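Local coordinates for prolyl-tRNA synthetase (Naegleria fowleri, PDB 6UYH), which probably charges tRNA with proline in an ATP-dependent two-step reaction, as a class II aminoacyl-tRNA synthetase, at residues V71-F76 with N143-V148. Numbering follows the deposited sequence.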
loop_
_atom_site.group_PDB
_atom_site.type_symbol
_atom_site.label_atom_id
_atom_site.label_comp_id
_atom_site.label_asym_id
_atom_site.label_seq_id
_atom_site.Cartn_x
_atom_site.Cartn_y
_atom_site.Cartn_z
ATOM N N VAL A 71 15.763 -5.715 4.958
ATOM C CA VAL A 71 14.882 -4.597 5.266
ATOM C C VAL A 71 13.480 -5.141 5.501
ATOM O O VAL A 71 13.041 -6.068 4.809
ATOM C CB VAL A 71 14.889 -3.564 4.125
ATOM C CG1 VAL A 71 14.005 -2.359 4.491
ATOM C CG2 VAL A 71 16.321 -3.102 3.809
ATOM N N GLN A 72 12.767 -4.568 6.470
ATOM C CA GLN A 72 11.407 -4.998 6.798
ATOM C C GLN A 72 10.413 -3.859 6.634
ATOM O O GLN A 72 10.708 -2.711 6.988
ATOM C CB GLN A 72 11.317 -5.518 8.233
ATOM C CG GLN A 72 12.328 -6.576 8.592
ATOM C CD GLN A 72 12.157 -7.007 10.036
ATOM O OE1 GLN A 72 11.497 -7.996 10.314
ATOM N NE2 GLN A 72 12.732 -6.243 10.962
ATOM N N ASN A 73 9.208 -4.181 6.145
ATOM C CA ASN A 73 8.191 -3.148 5.957
ATOM C C ASN A 73 7.437 -2.880 7.255
ATOM O O ASN A 73 7.169 -3.797 8.042
ATOM C CB ASN A 73 7.187 -3.542 4.870
ATOM C CG ASN A 73 7.785 -3.481 3.482
ATOM O OD1 ASN A 73 8.884 -2.948 3.291
ATOM N ND2 ASN A 73 7.057 -4.011 2.499
ATOM N N VAL A 74 7.087 -1.613 7.462
ATOM C CA VAL A 74 6.359 -1.144 8.637
ATOM C C VAL A 74 5.281 -0.166 8.179
ATOM O O VAL A 74 5.146 0.124 6.990
ATOM C CB VAL A 74 7.289 -0.451 9.653
ATOM C CG1 VAL A 74 8.309 -1.439 10.196
ATOM C CG2 VAL A 74 7.991 0.749 8.996
ATOM N N MET A 75 4.526 0.380 9.141
ATOM C CA MET A 75 3.689 1.541 8.841
ATOM C C MET A 75 3.634 2.449 10.064
ATOM O O MET A 75 3.047 2.082 11.089
ATOM C CB MET A 75 2.277 1.143 8.418
ATOM C CG MET A 75 1.460 2.355 7.932
ATOM S SD MET A 75 2.240 3.203 6.529
ATOM C CE MET A 75 2.426 1.849 5.378
ATOM N N PHE A 76 4.207 3.632 9.935
ATOM C CA PHE A 76 4.125 4.683 10.940
ATOM C C PHE A 76 3.001 5.643 10.587
ATOM O O PHE A 76 2.485 5.628 9.463
ATOM C CB PHE A 76 5.452 5.432 11.023
ATOM C CG PHE A 76 6.508 4.757 11.862
ATOM C CD1 PHE A 76 7.218 3.674 11.372
ATOM C CD2 PHE A 76 6.824 5.250 13.121
ATOM C CE1 PHE A 76 8.225 3.069 12.141
ATOM C CE2 PHE A 76 7.823 4.664 13.890
ATOM C CZ PHE A 76 8.524 3.571 13.400
ATOM N N ASN A 143 11.306 0.009 6.142
ATOM C CA ASN A 143 10.822 0.648 4.929
ATOM C C ASN A 143 9.313 0.803 5.045
ATOM O O ASN A 143 8.651 -0.011 5.694
ATOM C CB ASN A 143 11.188 -0.192 3.689
ATOM C CG ASN A 143 10.579 0.343 2.422
ATOM O OD1 ASN A 143 11.026 1.366 1.899
ATOM N ND2 ASN A 143 9.551 -0.343 1.910
ATOM N N GLN A 144 8.766 1.851 4.438
ATOM C CA GLN A 144 7.310 1.908 4.342
ATOM C C GLN A 144 6.884 2.517 3.012
ATOM O O GLN A 144 7.536 3.423 2.490
ATOM C CB GLN A 144 6.676 2.674 5.520
ATOM C CG GLN A 144 7.255 4.046 5.803
ATOM C CD GLN A 144 6.553 4.726 6.972
ATOM O OE1 GLN A 144 6.009 4.056 7.848
ATOM N NE2 GLN A 144 6.567 6.061 6.991
ATOM N N TRP A 145 5.789 1.974 2.465
ATOM C CA TRP A 145 5.130 2.476 1.263
ATOM C C TRP A 145 3.952 3.332 1.718
ATOM O O TRP A 145 2.989 2.804 2.287
ATOM C CB TRP A 145 4.648 1.312 0.391
ATOM C CG TRP A 145 5.751 0.439 -0.094
ATOM C CD1 TRP A 145 6.236 -0.692 0.503
ATOM C CD2 TRP A 145 6.504 0.617 -1.292
ATOM N NE1 TRP A 145 7.254 -1.223 -0.252
ATOM C CE2 TRP A 145 7.450 -0.428 -1.352
ATOM C CE3 TRP A 145 6.490 1.578 -2.309
ATOM C CZ2 TRP A 145 8.363 -0.552 -2.397
ATOM C CZ3 TRP A 145 7.383 1.456 -3.344
ATOM C CH2 TRP A 145 8.318 0.400 -3.381
ATOM N N THR A 146 4.031 4.648 1.495
ATOM C CA THR A 146 3.091 5.580 2.107
ATOM C C THR A 146 2.763 6.716 1.152
ATOM O O THR A 146 3.457 6.950 0.152
ATOM C CB THR A 146 3.639 6.216 3.404
ATOM O OG1 THR A 146 4.697 7.124 3.071
ATOM C CG2 THR A 146 4.192 5.199 4.354
ATOM N N ASN A 147 1.719 7.467 1.509
ATOM C CA ASN A 147 1.477 8.767 0.892
ATOM C C ASN A 147 2.180 9.878 1.670
ATOM O O ASN A 147 2.440 9.763 2.863
ATOM C CB ASN A 147 -0.028 9.054 0.754
ATOM C CG ASN A 147 -0.783 8.976 2.061
ATOM O OD1 ASN A 147 -0.328 8.392 3.035
ATOM N ND2 ASN A 147 -1.975 9.556 2.070
ATOM N N VAL A 148 2.495 10.956 0.960
ATOM C CA VAL A 148 3.259 12.081 1.481
ATOM C C VAL A 148 2.549 13.354 1.049
ATOM O O VAL A 148 2.001 13.411 -0.056
ATOM C CB VAL A 148 4.708 12.073 0.938
ATOM C CG1 VAL A 148 5.581 12.998 1.751
ATOM C CG2 VAL A 148 5.272 10.653 0.922
HETATM O O HOH W 1 4.974 -0.395 4.161
#
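Asn73 and Asn143 lie side by side, pointing the same way from two parallel strands, and join through their amides. The N-H of Asn143 ND2 runs almost straight (170°) to Asn73 OD1, 3.0 Å away. Asn73 OD1 lies in the amide plane of Asn143, whereas ND2 stands above the carbonyl plane of Asn73, off its lone pairs, and the two amides are turned 46° against each other. Asparagine suits both positions, offering a donor and an acceptor on a short stem: Asn143 OD1 accepts a hydrogen bond from Gln168, and Asn73 ND2 donates one to Glu56 of the second subunit. That same ND2 sits at the edge of the nearly perpendicular Trp145 indole, and the two donors tolerate each other because both turn to Asp63 OD1 of helix 49-67, NE1 with a hydrogen bond and ND2 with a weak one.

The backbones of the same residues form a parallel bridge: Asn143 N donates to Gln72 O and Val74 N to Asn143 O, both at 2.9 Å. Short strand 72-73 is thus added alongside strand 140-149, which on its other side pairs antiparallel with strand 164-174 in the class II synthetase core, where Glu169 holds Gln144 NE2; the second subunit packs on Val74, Met75 and Phe76.

Beyond Val74 the chains diverge, and the Gln144 side chain reaches across to Phe76. With CG between the backbone N and the carbonyl carbon (chi1 51°) and the rest extended, its OE1 accepts the N-H of Phe76 at 2.8 Å, in the carbonyl plane. The two side chains cross at about a right angle, OE1 lying near the ring edge. This side-chain carbonyl takes the place of a backbone acceptor, and glutamine is long enough to reach. A water links Val74 O to Trp145 N. Met75, flexible and unbranched, bends at chi2 and chi3 so that SD packs 3.5 Å from Thr146 CG2, with CE beside Trp145 O. At the other end, compact, branched Val71 rests CG1 against Asn143 CB at 3.6 Å.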